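Local atomic coordinates of pectate lyase (Cellvibrio cellulosa, PDB entry 1GXM), a protein that cleaves pectate (polygalacturonate) by anti-beta-elimination as a family 10 polysaccharide lyase, the chain here being the catalytic module of a longer protein. Residues Lys180-Gln185 with Thr190-Gln195; Glu218-Leu223 with Ala244-Pro249; Gly48-Pro51 with Asp55-Ser58; Thr30-Ser35 with Thr76-Val81; Thr285-Phe290 with Lys297-Thr302. One frame throughout, in Å; residues are numbered along the deposited sequence.

Contacts 1 and 2 are buried and touch each other: the peptide N-H of Trp192 in contact 1 meets the hydroxyl of Ser219 in contact 2, and Val191 packs on Trp245. Asn286, in 285-290 of contact 5, joins both through its OD1, accepting from Gln185 NE2 and Trp245 NE1. On the opposite side of the chain's centre, buried contact 3 and partly buried contact 4 adjoin, sharing the Tyr56-Glu79 hydrogen bond; contact 3 is nested in the loop that contact 4 closes. Contact 2 is made by carbon atoms alone, contact 1 rests mainly on hydrogen bonds, contacts 3 and 4 add a water and a glycerol, and the partly exposed contact 5 mixes strand pairing with cation-pi pairs.

Contact 1 (Lys180-Gln185 with Thr190-Gln195); sequences KAQWKQ and TVWCAQ
Gln182 runs obliquely across one face of the Trp192 indole, its amide plane turned only 21° from the ring plane. Its CG stands over the rim of the ring, and Gln182 CD comes to 3.5 Å from Trp192 CZ2. With CG anti to the backbone N (chi1 -168°) and the chain extended beyond it, the amide travels along the benzene side of the indole to the carbonyl of Thr190. There Gln182 NE2 donates to Thr190 O at 2.8 Å, nearly straight at 174°; the oxygen lies in the amide plane, whereas the donor sits well above the carbonyl plane. The same NE2 also bonds Ala238 O. Ala181 CB touches the edge of the indole, 4.0 Å from Trp192 CD1, while Trp192 NE1 is engaged by Ile178 O. At Gln182 the chain leaves helix 161-181 and enters a small beta hairpin, strands 184-185 and 188-189; the loop residues just after it, Thr190 and Val191, are bonded back to Gln182 and Trp183. Trp183 N donates to Val191 O at 2.8 Å. Trp183 O is gripped twice: by Thr190 N at 2.8 Å, and by Thr190 OG1, also at 2.8 Å, from above the carbonyl plane. The side chains of Trp183 and Thr190 lie alongside and point the same way, with Thr190 OG1 in the plane of the indole, 3.6 Å from Trp183 CD1; Trp183 NE1 bonds Leu283 O. Gln185 crosses Thr190 at about a right angle, Gln185 CB lying 3.7 Å from Thr190 CG2, and sends its amide to Arg250, Leu283 and Asn286.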
# COMPACT_ATOMS: atom_id res chain seq x y z
N LYS A 180 -0.25 11.22 11.41
CA LYS A 180 0.84 12.16 11.65
C LYS A 180 1.62 12.48 10.37
O LYS A 180 2.16 13.57 10.20
CB LYS A 180 1.78 11.63 12.72
CG LYS A 180 1.23 11.83 14.10
CD LYS A 180 2.13 11.17 15.12
CE LYS A 180 1.71 11.56 16.53
NZ LYS A 180 0.32 11.17 16.78
N ALA A 181 1.67 11.52 9.45
CA ALA A 181 2.45 11.68 8.24
C ALA A 181 1.72 12.45 7.16
O ALA A 181 2.34 12.97 6.24
CB ALA A 181 2.88 10.33 7.71
N GLN A 182 0.40 12.50 7.25
CA GLN A 182 -0.40 13.12 6.22
C GLN A 182 0.07 14.55 6.04
O GLN A 182 0.21 15.30 6.99
CB GLN A 182 -1.88 13.05 6.58
CG GLN A 182 -2.81 13.43 5.42
CD GLN A 182 -4.26 13.17 5.75
OE1 GLN A 182 -4.60 12.83 6.89
NE2 GLN A 182 -5.13 13.30 4.77
N TRP A 183 0.33 14.92 4.80
CA TRP A 183 1.02 16.16 4.50
C TRP A 183 0.11 17.36 4.57
O TRP A 183 -0.96 17.38 3.98
CB TRP A 183 1.65 16.08 3.12
CG TRP A 183 2.37 17.30 2.74
CD1 TRP A 183 1.98 18.21 1.83
CD2 TRP A 183 3.64 17.74 3.23
NE1 TRP A 183 2.90 19.21 1.72
CE2 TRP A 183 3.95 18.94 2.56
CE3 TRP A 183 4.56 17.22 4.15
CZ2 TRP A 183 5.13 19.64 2.79
CZ3 TRP A 183 5.72 17.93 4.38
CH2 TRP A 183 5.99 19.12 3.71
N LYS A 184 0.57 18.38 5.29
CA LYS A 184 -0.14 19.64 5.39
C LYS A 184 0.54 20.58 4.43
O LYS A 184 1.69 20.98 4.59
CB LYS A 184 -0.10 20.18 6.81
CG LYS A 184 -0.94 19.35 7.77
CD LYS A 184 -0.66 19.61 9.28
CE LYS A 184 -0.11 20.96 9.63
NZ LYS A 184 0.51 20.95 10.99
N GLN A 185 -0.22 20.88 3.40
CA GLN A 185 0.23 21.68 2.29
C GLN A 185 -0.24 23.09 2.58
O GLN A 185 -1.40 23.40 2.38
CB GLN A 185 -0.40 21.17 1.02
CG GLN A 185 0.10 21.86 -0.22
CD GLN A 185 -0.52 21.23 -1.41
OE1 GLN A 185 -1.70 21.47 -1.69
NE2 GLN A 185 0.23 20.37 -2.10
N THR A 190 -3.60 16.99 3.05
CA THR A 190 -3.64 16.40 1.71
C THR A 190 -3.48 14.90 1.79
O THR A 190 -4.36 14.23 2.26
CB THR A 190 -2.63 17.08 0.74
OG1 THR A 190 -1.29 16.97 1.21
CG2 THR A 190 -2.94 18.58 0.61
N VAL A 191 -2.35 14.38 1.31
CA VAL A 191 -2.15 12.94 1.21
C VAL A 191 -0.73 12.59 1.67
O VAL A 191 -0.22 13.24 2.58
CB VAL A 191 -2.54 12.38 -0.17
CG1 VAL A 191 -4.02 12.54 -0.39
CG2 VAL A 191 -1.73 13.02 -1.30
N TRP A 192 -0.13 11.57 1.07
CA TRP A 192 1.13 11.04 1.54
C TRP A 192 2.09 10.90 0.39
O TRP A 192 1.70 10.74 -0.75
CB TRP A 192 0.94 9.64 2.18
CG TRP A 192 0.04 9.69 3.36
CD1 TRP A 192 0.42 9.80 4.66
CD2 TRP A 192 -1.39 9.73 3.36
NE1 TRP A 192 -0.68 9.88 5.46
CE2 TRP A 192 -1.81 9.85 4.69
CE3 TRP A 192 -2.35 9.65 2.36
CZ2 TRP A 192 -3.15 9.91 5.05
CZ3 TRP A 192 -3.67 9.72 2.70
CH2 TRP A 192 -4.07 9.88 4.03
N CYS A 193 3.36 10.92 0.73
CA CYS A 193 4.43 10.50 -0.16
C CYS A 193 4.46 8.99 -0.20
O CYS A 193 3.96 8.32 0.67
CB CYS A 193 5.76 11.05 0.37
SG CYS A 193 7.10 10.97 -0.81
N ALA A 194 5.09 8.44 -1.22
CA ALA A 194 5.22 6.99 -1.31
C ALA A 194 6.06 6.43 -0.18
O ALA A 194 5.94 5.27 0.16
CB ALA A 194 5.75 6.56 -2.62
N GLN A 195 6.91 7.25 0.41
CA GLN A 195 7.66 6.84 1.57
C GLN A 195 7.93 8.05 2.44
O GLN A 195 8.10 9.16 1.93
CB GLN A 195 8.95 6.10 1.20
CG GLN A 195 9.84 6.82 0.26
CD GLN A 195 9.31 6.88 -1.17
OE1 GLN A 195 8.84 5.86 -1.71
NE2 GLN A 195 9.44 8.03 -1.80

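Contact 2 (Glu218-Leu223 with Ala244-Pro249)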
# COMPACT_ATOMS: atom_id res chain seq x y z
N GLU A 218 -0.02 5.97 -4.49
CA GLU A 218 -0.05 5.23 -3.23
C GLU A 218 -1.04 5.78 -2.24
O GLU A 218 -1.42 5.09 -1.30
CB GLU A 218 1.34 5.15 -2.58
CG GLU A 218 2.43 4.65 -3.51
CD GLU A 218 2.21 3.26 -4.05
OE1 GLU A 218 1.30 2.54 -3.62
OE2 GLU A 218 3.01 2.87 -4.91
N SER A 219 -1.46 7.01 -2.42
CA SER A 219 -2.34 7.61 -1.44
C SER A 219 -3.73 7.00 -1.48
O SER A 219 -4.43 7.04 -0.49
CB SER A 219 -2.39 9.11 -1.62
OG SER A 219 -1.15 9.67 -1.25
N VAL A 220 -4.11 6.37 -2.59
CA VAL A 220 -5.39 5.68 -2.70
C VAL A 220 -5.50 4.58 -1.65
O VAL A 220 -6.46 4.51 -0.89
CB VAL A 220 -5.54 5.04 -4.09
CG1 VAL A 220 -6.81 4.21 -4.18
CG2 VAL A 220 -5.50 6.12 -5.17
N GLY A 221 -4.48 3.73 -1.59
CA GLY A 221 -4.51 2.61 -0.68
C GLY A 221 -4.47 3.06 0.76
O GLY A 221 -5.03 2.40 1.64
N VAL A 222 -3.77 4.15 1.03
CA VAL A 222 -3.72 4.67 2.40
C VAL A 222 -5.13 5.09 2.82
O VAL A 222 -5.61 4.78 3.90
CB VAL A 222 -2.76 5.85 2.53
CG1 VAL A 222 -2.79 6.38 3.95
CG2 VAL A 222 -1.34 5.44 2.17
N LEU A 223 -5.80 5.83 1.95
CA LEU A 223 -7.19 6.22 2.21
C LEU A 223 -8.10 5.01 2.37
O LEU A 223 -8.94 4.96 3.25
CB LEU A 223 -7.70 7.14 1.12
CG LEU A 223 -7.02 8.50 1.13
CD1 LEU A 223 -7.33 9.27 -0.15
CD2 LEU A 223 -7.41 9.34 2.33
N ALA A 244 -10.78 14.72 -0.94
CA ALA A 244 -10.94 16.05 -1.53
C ALA A 244 -9.73 16.41 -2.38
O ALA A 244 -9.85 17.03 -3.41
CB ALA A 244 -11.16 17.08 -0.47
N TRP A 245 -8.54 16.03 -1.92
CA TRP A 245 -7.34 16.27 -2.69
C TRP A 245 -7.40 15.54 -4.01
O TRP A 245 -7.12 16.12 -5.04
CB TRP A 245 -6.10 15.89 -1.87
CG TRP A 245 -4.82 16.09 -2.58
CD1 TRP A 245 -4.07 17.21 -2.63
CD2 TRP A 245 -4.14 15.11 -3.36
NE1 TRP A 245 -2.96 17.00 -3.41
CE2 TRP A 245 -2.96 15.71 -3.84
CE3 TRP A 245 -4.39 13.77 -3.66
CZ2 TRP A 245 -2.05 15.03 -4.63
CZ3 TRP A 245 -3.48 13.10 -4.44
CH2 TRP A 245 -2.33 13.72 -4.91
N PHE A 246 -7.79 14.28 -3.99
CA PHE A 246 -7.87 13.51 -5.22
C PHE A 246 -8.90 14.12 -6.16
O PHE A 246 -8.73 14.11 -7.38
CB PHE A 246 -8.24 12.07 -4.93
CG PHE A 246 -7.05 11.18 -4.77
CD1 PHE A 246 -6.34 10.79 -5.88
CD2 PHE A 246 -6.62 10.77 -3.52
CE1 PHE A 246 -5.24 10.00 -5.76
CE2 PHE A 246 -5.53 9.96 -3.41
CZ PHE A 246 -4.82 9.59 -4.51
N ASN A 247 -9.97 14.64 -5.57
CA ASN A 247 -11.10 15.16 -6.32
C ASN A 247 -11.01 16.63 -6.63
O ASN A 247 -12.00 17.22 -7.03
CB ASN A 247 -12.39 14.87 -5.56
CG ASN A 247 -13.61 15.03 -6.41
OD1 ASN A 247 -13.64 14.59 -7.54
ND2 ASN A 247 -14.63 15.66 -5.85
N SER A 248 -9.83 17.22 -6.45
CA SER A 248 -9.65 18.64 -6.68
C SER A 248 -9.09 18.87 -8.06
O SER A 248 -8.19 18.17 -8.50
CB SER A 248 -8.66 19.22 -5.69
OG SER A 248 -8.37 20.57 -5.99
N PRO A 249 -9.58 19.89 -8.74
CA PRO A 249 -9.04 20.23 -10.05
C PRO A 249 -7.63 20.81 -9.96
O PRO A 249 -6.97 20.96 -10.98
CB PRO A 249 -10.03 21.29 -10.58
CG PRO A 249 -10.82 21.70 -9.50
CD PRO A 249 -10.68 20.77 -8.34
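Phe246 drives the outer end of its ring against the N-terminal part of helix 219-226, where Ser219, Val220 and Leu223 receive it. Two of them come in at the ring edge: Ser219 CB lies 3.7 Å from Phe246 CE2, and Leu223 CD1 lies 3.8 Å from Phe246 CD2. The third, Val220, crosses the phenylalanine at about a right angle and sets CG2 3.6 Å from Phe246 CZ, oblique to the ring. Leu223 and Phe246 run antiparallel alongside each other, the leucine meeting the ring through CD1. With chi1 at -92°, some 30° from a staggered value, Phe246 turns the CE2-CZ end of its ring to the helix. The pairing joins the N-terminal part of helix 219-226 to the end of helix 233-246, two consecutive helices of the alpha/alpha-toroid type of fold known for family 10 lyases. Only ring and side-chain carbons meet here; the alpha carbons of Val220 and Phe246 remain 8.6 Å apart, and no hydrogen bond crosses. The hydroxyl of Ser219 serves elsewhere, bonded to Ser215 O and to Trp192 N. On one face of the Phe246 ring lies its own neighbour Trp245, whose CZ3 is over the ring centre, while Phe246 CD2 lies in the plane of that indole at its edge. The Trp277 ring also meets Phe246, planes at about 55°, and bonds its carbonyl through NE1. Ile322 of helix 318-329 packs on both Val220 and Leu223. Past Phe246 the chain leaves helical geometry at Asn247, and Ser248 N still reaches Trp245 O at 3.2 Å.

Contact 3 (Gly48-Pro51 with Asp55-Ser58); sequences GGWP and DYNS
Tyr56 points its hydroxyl end at the five-membered ring of Trp50, the two side chains crossing at about a right angle. The approach is narrow: Tyr56 OH stands 3.2 Å from Trp50 CD1, Trp50 CG and NE1 lie further off, and the nearest ring carbon of the tyrosine, CZ, is 4.2 Å from Trp50 CD1. Both residues carry CG anti to their carbonyl carbon, Tyr56 at chi1 -60° and Trp50 at -84°, and both CB atoms point toward the other segment; the long tyrosine side chain bridges a distance across which no alpha carbons come closer than the 11.0 Å between Pro51 CA and Asp55 CA. A water completes the link, donating to Pro51 O at 2.7 Å and to Tyr56 OH at 2.9 Å. The tyrosine oxygen is thus held by more than ring contact, since it is also hydrogen-bonded to Glu79 OE2, and Trp50 NE1 bonds Val40 O, which helps to fix the indole. Within 55-58, Ser58 N donates to Asp55 O at 3.0 Å, folding the segment into a turn. Both segments belong to the long loop between helix 37-42 and strand 69-70: the Trp50 indole lies on Glu79 and Leu83 of helix 77-90, Trp50 pairs by backbone bonding with Thr70 of the strand, and Tyr56 rests on Val39 and Val40 of helix 37-42, edge-to-face with Trp32.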
# COMPACT_ATOMS: atom_id res chain seq x y z
N GLY A 48 9.62 -15.09 9.32
CA GLY A 48 8.21 -15.11 9.01
C GLY A 48 7.79 -14.35 7.78
O GLY A 48 6.67 -14.47 7.33
N GLY A 49 8.69 -13.52 7.27
CA GLY A 49 8.42 -12.79 6.03
C GLY A 49 8.79 -13.62 4.82
O GLY A 49 9.44 -14.66 4.92
N TRP A 50 8.43 -13.12 3.66
CA TRP A 50 8.85 -13.69 2.40
C TRP A 50 9.73 -12.73 1.63
O TRP A 50 9.60 -11.52 1.76
CB TRP A 50 7.67 -14.00 1.48
CG TRP A 50 7.01 -15.32 1.75
CD1 TRP A 50 7.17 -16.45 1.03
CD2 TRP A 50 6.05 -15.63 2.78
NE1 TRP A 50 6.39 -17.45 1.55
CE2 TRP A 50 5.70 -16.98 2.62
CE3 TRP A 50 5.49 -14.91 3.84
CZ2 TRP A 50 4.79 -17.61 3.45
CZ3 TRP A 50 4.56 -15.54 4.63
CH2 TRP A 50 4.23 -16.88 4.45
N PRO A 51 10.59 -13.28 0.79
CA PRO A 51 11.32 -12.45 -0.17
C PRO A 51 10.35 -12.10 -1.29
O PRO A 51 9.30 -12.73 -1.44
CB PRO A 51 12.43 -13.39 -0.67
CG PRO A 51 12.30 -14.62 0.07
CD PRO A 51 10.90 -14.71 0.62
N ASP A 55 8.62 -16.83 -8.36
CA ASP A 55 7.63 -17.30 -9.33
C ASP A 55 6.99 -18.59 -8.83
O ASP A 55 7.35 -19.68 -9.27
CB ASP A 55 8.30 -17.51 -10.69
CG ASP A 55 7.31 -17.72 -11.83
OD1 ASP A 55 6.08 -17.80 -11.59
OD2 ASP A 55 7.70 -17.85 -13.01
N TYR A 56 6.04 -18.47 -7.90
CA TYR A 56 5.50 -19.65 -7.22
C TYR A 56 4.78 -20.60 -8.15
O TYR A 56 4.68 -21.77 -7.84
CB TYR A 56 4.53 -19.27 -6.12
CG TYR A 56 5.15 -18.42 -5.05
CD1 TYR A 56 6.20 -18.89 -4.28
CD2 TYR A 56 4.67 -17.14 -4.80
CE1 TYR A 56 6.75 -18.11 -3.29
CE2 TYR A 56 5.20 -16.37 -3.81
CZ TYR A 56 6.25 -16.84 -3.06
OH TYR A 56 6.79 -16.06 -2.08
N ASN A 57 4.27 -20.08 -9.26
CA ASN A 57 3.59 -20.92 -10.24
C ASN A 57 4.53 -21.78 -11.06
O ASN A 57 4.07 -22.73 -11.70
CB ASN A 57 2.73 -20.06 -11.15
CG ASN A 57 1.48 -19.57 -10.45
OD1 ASN A 57 0.94 -20.25 -9.58
ND2 ASN A 57 1.04 -18.36 -10.80
N SER A 58 5.82 -21.48 -11.05
CA SER A 58 6.78 -22.28 -11.82
C SER A 58 7.81 -23.05 -10.97
O SER A 58 8.21 -24.15 -11.33
CB SER A 58 7.50 -21.42 -12.87
OG SER A 58 8.08 -20.27 -12.31
O HOH W 1 8.00 -13.87 -3.56

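Contact 4 (Thr30-Ser35 with Thr76-Val81). With GOL (glycerol), chain E.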
# COMPACT_ATOMS: atom_id res chain seq x y z
N THR A 30 -7.06 -16.23 -2.80
CA THR A 30 -6.90 -17.20 -3.87
C THR A 30 -5.89 -16.74 -4.91
O THR A 30 -6.07 -16.98 -6.10
CB THR A 30 -8.26 -17.49 -4.55
OG1 THR A 30 -8.81 -16.29 -5.12
CG2 THR A 30 -9.28 -17.98 -3.53
N LYS A 31 -4.82 -16.09 -4.48
CA LYS A 31 -3.84 -15.55 -5.42
C LYS A 31 -3.25 -16.65 -6.29
O LYS A 31 -3.05 -16.45 -7.48
CB LYS A 31 -2.71 -14.82 -4.69
CG LYS A 31 -1.70 -14.14 -5.62
CD LYS A 31 -2.26 -12.85 -6.21
CE LYS A 31 -1.76 -12.59 -7.62
NZ LYS A 31 -0.29 -12.77 -7.77
N TRP A 32 -2.94 -17.78 -5.67
CA TRP A 32 -2.41 -18.93 -6.38
C TRP A 32 -3.35 -20.09 -6.16
O TRP A 32 -4.14 -20.10 -5.22
CB TRP A 32 -1.03 -19.32 -5.87
CG TRP A 32 -0.05 -18.20 -5.92
CD1 TRP A 32 0.69 -17.81 -7.00
CD2 TRP A 32 0.26 -17.30 -4.87
NE1 TRP A 32 1.47 -16.73 -6.67
CE2 TRP A 32 1.22 -16.40 -5.37
CE3 TRP A 32 -0.16 -17.17 -3.55
CZ2 TRP A 32 1.76 -15.38 -4.59
CZ3 TRP A 32 0.40 -16.17 -2.77
CH2 TRP A 32 1.34 -15.28 -3.30
N SER A 33 -3.23 -21.09 -7.01
CA SER A 33 -3.98 -22.32 -6.82
C SER A 33 -3.56 -22.94 -5.50
O SER A 33 -2.41 -22.83 -5.06
CB SER A 33 -3.72 -23.29 -7.98
OG SER A 33 -4.00 -22.68 -9.23
N ALA A 34 -4.49 -23.58 -4.81
CA ALA A 34 -4.16 -24.24 -3.55
C ALA A 34 -3.05 -25.29 -3.72
O ALA A 34 -2.36 -25.64 -2.75
CB ALA A 34 -5.39 -24.87 -2.93
N SER A 35 -2.87 -25.77 -4.94
CA SER A 35 -1.79 -26.71 -5.27
C SER A 35 -0.39 -26.11 -5.04
O SER A 35 0.60 -26.84 -4.98
CB SER A 35 -1.92 -27.16 -6.73
OG SER A 35 -1.62 -26.12 -7.65
N THR A 76 4.88 -11.11 1.36
CA THR A 76 4.52 -11.39 2.73
C THR A 76 3.03 -11.24 2.94
O THR A 76 2.35 -12.18 3.35
CB THR A 76 5.32 -10.54 3.73
OG1 THR A 76 6.71 -10.83 3.58
CG2 THR A 76 4.99 -10.97 5.17
N ILE A 77 2.50 -10.07 2.63
CA ILE A 77 1.10 -9.79 2.84
C ILE A 77 0.21 -10.68 1.98
O ILE A 77 -0.83 -11.15 2.45
CB ILE A 77 0.78 -8.28 2.69
CG1 ILE A 77 1.17 -7.74 1.31
CG2 ILE A 77 1.47 -7.52 3.81
CD1 ILE A 77 0.72 -6.30 1.05
N THR A 78 0.62 -10.96 0.76
CA THR A 78 -0.18 -11.80 -0.11
C THR A 78 -0.07 -13.25 0.34
O THR A 78 -1.06 -13.93 0.50
CB THR A 78 0.28 -11.68 -1.55
OG1 THR A 78 0.26 -10.30 -1.95
CG2 THR A 78 -0.71 -12.37 -2.46
N GLU A 79 1.16 -13.72 0.53
CA GLU A 79 1.39 -15.10 0.96
C GLU A 79 0.65 -15.42 2.24
O GLU A 79 0.06 -16.50 2.37
CB GLU A 79 2.89 -15.37 1.16
CG GLU A 79 3.70 -15.44 -0.12
CD GLU A 79 4.23 -14.12 -0.60
OE1 GLU A 79 3.72 -13.07 -0.18
OE2 GLU A 79 5.15 -14.13 -1.43
N MET A 80 0.64 -14.51 3.19
CA MET A 80 0.04 -14.82 4.49
C MET A 80 -1.48 -14.90 4.39
O MET A 80 -2.10 -15.72 5.07
CB MET A 80 0.52 -13.91 5.60
CG MET A 80 -0.29 -12.68 5.77
SD MET A 80 0.68 -11.46 6.52
CE MET A 80 0.24 -11.67 8.24
N VAL A 81 -2.09 -14.07 3.54
CA VAL A 81 -3.53 -14.08 3.38
C VAL A 81 -3.90 -15.39 2.69
O VAL A 81 -4.82 -16.10 3.09
CB VAL A 81 -4.02 -12.86 2.59
CG1 VAL A 81 -5.48 -13.02 2.19
CG2 VAL A 81 -3.82 -11.59 3.41
C1 GOL E . 2.05 -11.34 -5.11
O1 GOL E . 1.83 -10.99 -6.45
C2 GOL E . 3.50 -11.76 -4.95
O2 GOL E . 3.78 -12.88 -5.78
C3 GOL E . 3.74 -12.13 -3.50
O3 GOL E . 5.13 -12.38 -3.37
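Lys31 and Glu79 are bridged by a glycerol, hydrogen-bonded to Lys31 NZ at one end and Glu79 OE2 at the other, although no direct hydrogen bond crosses between the segments. The contact fastens the loop between helices 20-28 and 37-42 to the first turn of helix 77-90, in the mainly helical, alpha/alpha-toroid type of fold of this lyase family. Thr78 CG2 is the common point of the direct packing: it lies 3.7 Å from Trp32 CH2 and 3.8 Å from Lys31 CG. This methyl is anti to the backbone N of Thr78, directed at the loop, while OG1 turns back to Gly74 O. Trp32 crosses Thr78 at about a right angle and Glu79 obliquely, with ring and carboxylate planes 46° apart; Glu79 CG approaches Trp32 CH2 to 4.0 Å. Lys31 sets its CG over the centre of one face of the indole of Trp32, its CG anti to the backbone N (chi1 -176°). Further bends along the chain carry Lys31 NZ to the glycerol O1 for a 3.1 Å hydrogen bond; a second conformer of this lysine is also deposited, so this bond is less certain. At its other end the glycerol donates O3 to Glu79 OE2 at 2.6 Å, and its O2 lies in the plane of the indole at the ring edge, 3.4 Å from Trp32 CZ2. The ligand probably came from the crystallisation liquor. Phe82 meets the Trp32 ring edge-to-face. Glu79 OE1 accepts a weak bond from Thr76 N, 2.7 Å away, at the N-cap position of the helix.

Contact 5 (Thr285-Phe290 with Lys297-Thr302); sequences TNRGFF and KFYDIT
Phe290 and Phe298 form an antiparallel hydrogen-bonded pair, a short pairing between strand 290-291 and the weakly bonded strand 297-298. Phe290 N donates to Phe298 O at 2.9 Å, close to the line of the carbonyl, and Phe298 N returns a 3.0 Å bond to Phe290 O, tilted 28° from the carbonyl plane. A CA-H...O contact, Lys297 CA to Phe290 O at 3.4 Å, adds to the pairing. Two charged side chains use ring faces. The guanidinium of Arg287 lies flat on Tyr299 as a stacked, off-centre cation-pi pair, planes 11° apart, at the end of a chain extended from CG to NE. Lys297, stretched out fully, lays CE over the centre of the Phe289 ring, 3.6 Å from Phe289 CD2, and carries NZ past it as an over-the-face cation-pi pair. CH-pi contacts supply the apolar part: Ile301 CB covers one face of Phe290, 3.7 Å from Phe290 CZ, and Phe290 CB lies over one face of the Phe298 ring, 3.7 Å from Phe298 CE2. Phe289 CB also touches Tyr299 CE1. Among the polar links, a water joins Thr285 OG1 and Tyr299 OH, Thr285 OG1 accepts from Arg287 N, forming an ST turn, and Asp300 OD1 accepts Thr302 N, an Asx turn, and also Thr302 OG1, both from the same face. Since Lys297 NZ also forms a salt bridge with Asp282, the ammonium probably interacts with both carboxylate and Phe289 ring, and both cations lie against aromatic surface.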
# COMPACT_ATOMS: atom_id res chain seq x y z
N THR A 285 3.40 23.11 -4.15
CA THR A 285 2.61 23.72 -5.23
C THR A 285 1.51 22.82 -5.75
O THR A 285 0.64 23.25 -6.51
CB THR A 285 3.45 24.06 -6.43
OG1 THR A 285 4.00 22.85 -6.98
CG2 THR A 285 4.62 24.97 -6.08
N ASN A 286 1.61 21.54 -5.45
CA ASN A 286 0.67 20.55 -5.97
C ASN A 286 0.77 20.38 -7.48
O ASN A 286 -0.16 19.91 -8.11
CB ASN A 286 -0.77 20.84 -5.56
CG ASN A 286 -1.51 19.59 -5.20
OD1 ASN A 286 -1.16 18.95 -4.22
ND2 ASN A 286 -2.53 19.23 -5.97
N ARG A 287 1.92 20.74 -8.05
CA ARG A 287 2.17 20.55 -9.47
C ARG A 287 2.69 19.16 -9.73
O ARG A 287 3.63 18.70 -9.08
CB ARG A 287 3.19 21.55 -9.97
CG ARG A 287 3.26 21.67 -11.46
CD ARG A 287 4.04 22.87 -11.95
NE ARG A 287 4.08 22.84 -13.41
CZ ARG A 287 4.91 23.54 -14.14
NH1 ARG A 287 5.77 24.34 -13.54
NH2 ARG A 287 4.87 23.44 -15.46
N GLY A 288 2.11 18.48 -10.71
CA GLY A 288 2.62 17.19 -11.11
C GLY A 288 4.02 17.34 -11.67
O GLY A 288 4.31 18.29 -12.39
N PHE A 289 4.89 16.38 -11.39
CA PHE A 289 6.26 16.48 -11.84
C PHE A 289 6.84 15.13 -12.19
O PHE A 289 6.26 14.08 -11.96
CB PHE A 289 7.15 17.24 -10.85
CG PHE A 289 7.48 16.47 -9.62
CD1 PHE A 289 8.55 15.59 -9.59
CD2 PHE A 289 6.82 16.70 -8.45
CE1 PHE A 289 8.90 14.91 -8.46
CE2 PHE A 289 7.17 16.00 -7.29
CZ PHE A 289 8.24 15.13 -7.31
N PHE A 290 8.00 15.23 -12.82
CA PHE A 290 8.73 14.09 -13.32
C PHE A 290 10.14 14.10 -12.80
O PHE A 290 10.67 15.11 -12.37
CB PHE A 290 8.73 14.12 -14.84
CG PHE A 290 7.38 14.35 -15.42
CD1 PHE A 290 6.42 13.36 -15.37
CD2 PHE A 290 7.03 15.58 -15.93
CE1 PHE A 290 5.14 13.60 -15.84
CE2 PHE A 290 5.76 15.82 -16.42
CZ PHE A 290 4.81 14.83 -16.37
N LYS A 297 14.36 16.98 -11.23
CA LYS A 297 12.95 17.22 -11.09
C LYS A 297 12.56 18.24 -12.14
O LYS A 297 13.20 19.28 -12.27
CB LYS A 297 12.66 17.71 -9.67
CG LYS A 297 11.25 18.00 -9.37
CD LYS A 297 11.09 18.32 -7.89
CE LYS A 297 9.69 18.76 -7.55
NZ LYS A 297 9.64 19.10 -6.11
N PHE A 298 11.54 17.93 -12.92
CA PHE A 298 11.18 18.77 -14.04
C PHE A 298 9.72 18.55 -14.38
O PHE A 298 9.07 17.67 -13.84
CB PHE A 298 12.12 18.52 -15.20
CG PHE A 298 12.23 17.10 -15.60
CD1 PHE A 298 13.11 16.26 -14.98
CD2 PHE A 298 11.44 16.58 -16.62
CE1 PHE A 298 13.21 14.95 -15.35
CE2 PHE A 298 11.51 15.25 -16.96
CZ PHE A 298 12.39 14.46 -16.34
N TYR A 299 9.20 19.40 -15.24
CA TYR A 299 7.76 19.54 -15.42
C TYR A 299 7.24 19.21 -16.80
O TYR A 299 6.03 19.29 -17.01
CB TYR A 299 7.32 20.93 -14.96
CG TYR A 299 7.57 21.12 -13.50
CD1 TYR A 299 6.72 20.61 -12.55
CD2 TYR A 299 8.71 21.78 -13.06
CE1 TYR A 299 6.95 20.76 -11.22
CE2 TYR A 299 8.95 21.94 -11.70
CZ TYR A 299 8.07 21.41 -10.79
OH TYR A 299 8.26 21.56 -9.45
N ASP A 300 8.12 18.82 -17.71
CA ASP A 300 7.77 18.45 -19.07
C ASP A 300 8.30 17.04 -19.31
O ASP A 300 9.49 16.81 -19.33
CB ASP A 300 8.37 19.47 -20.03
CG ASP A 300 8.10 19.18 -21.46
OD1 ASP A 300 7.63 18.08 -21.81
OD2 ASP A 300 8.36 20.05 -22.34
N ILE A 301 7.39 16.10 -19.48
CA ILE A 301 7.79 14.71 -19.55
C ILE A 301 8.64 14.39 -20.78
O ILE A 301 9.36 13.39 -20.82
CB ILE A 301 6.55 13.79 -19.47
CG1 ILE A 301 6.96 12.40 -19.01
CG2 ILE A 301 5.78 13.77 -20.81
CD1 ILE A 301 5.80 11.46 -18.84
N THR A 302 8.58 15.26 -21.78
CA THR A 302 9.37 15.07 -23.00
C THR A 302 10.86 15.33 -22.76
O THR A 302 11.67 14.94 -23.58
CB THR A 302 8.83 15.93 -24.17
OG1 THR A 302 9.03 17.32 -23.89
CG2 THR A 302 7.33 15.78 -24.34
O HOH W 2 6.36 23.06 -8.30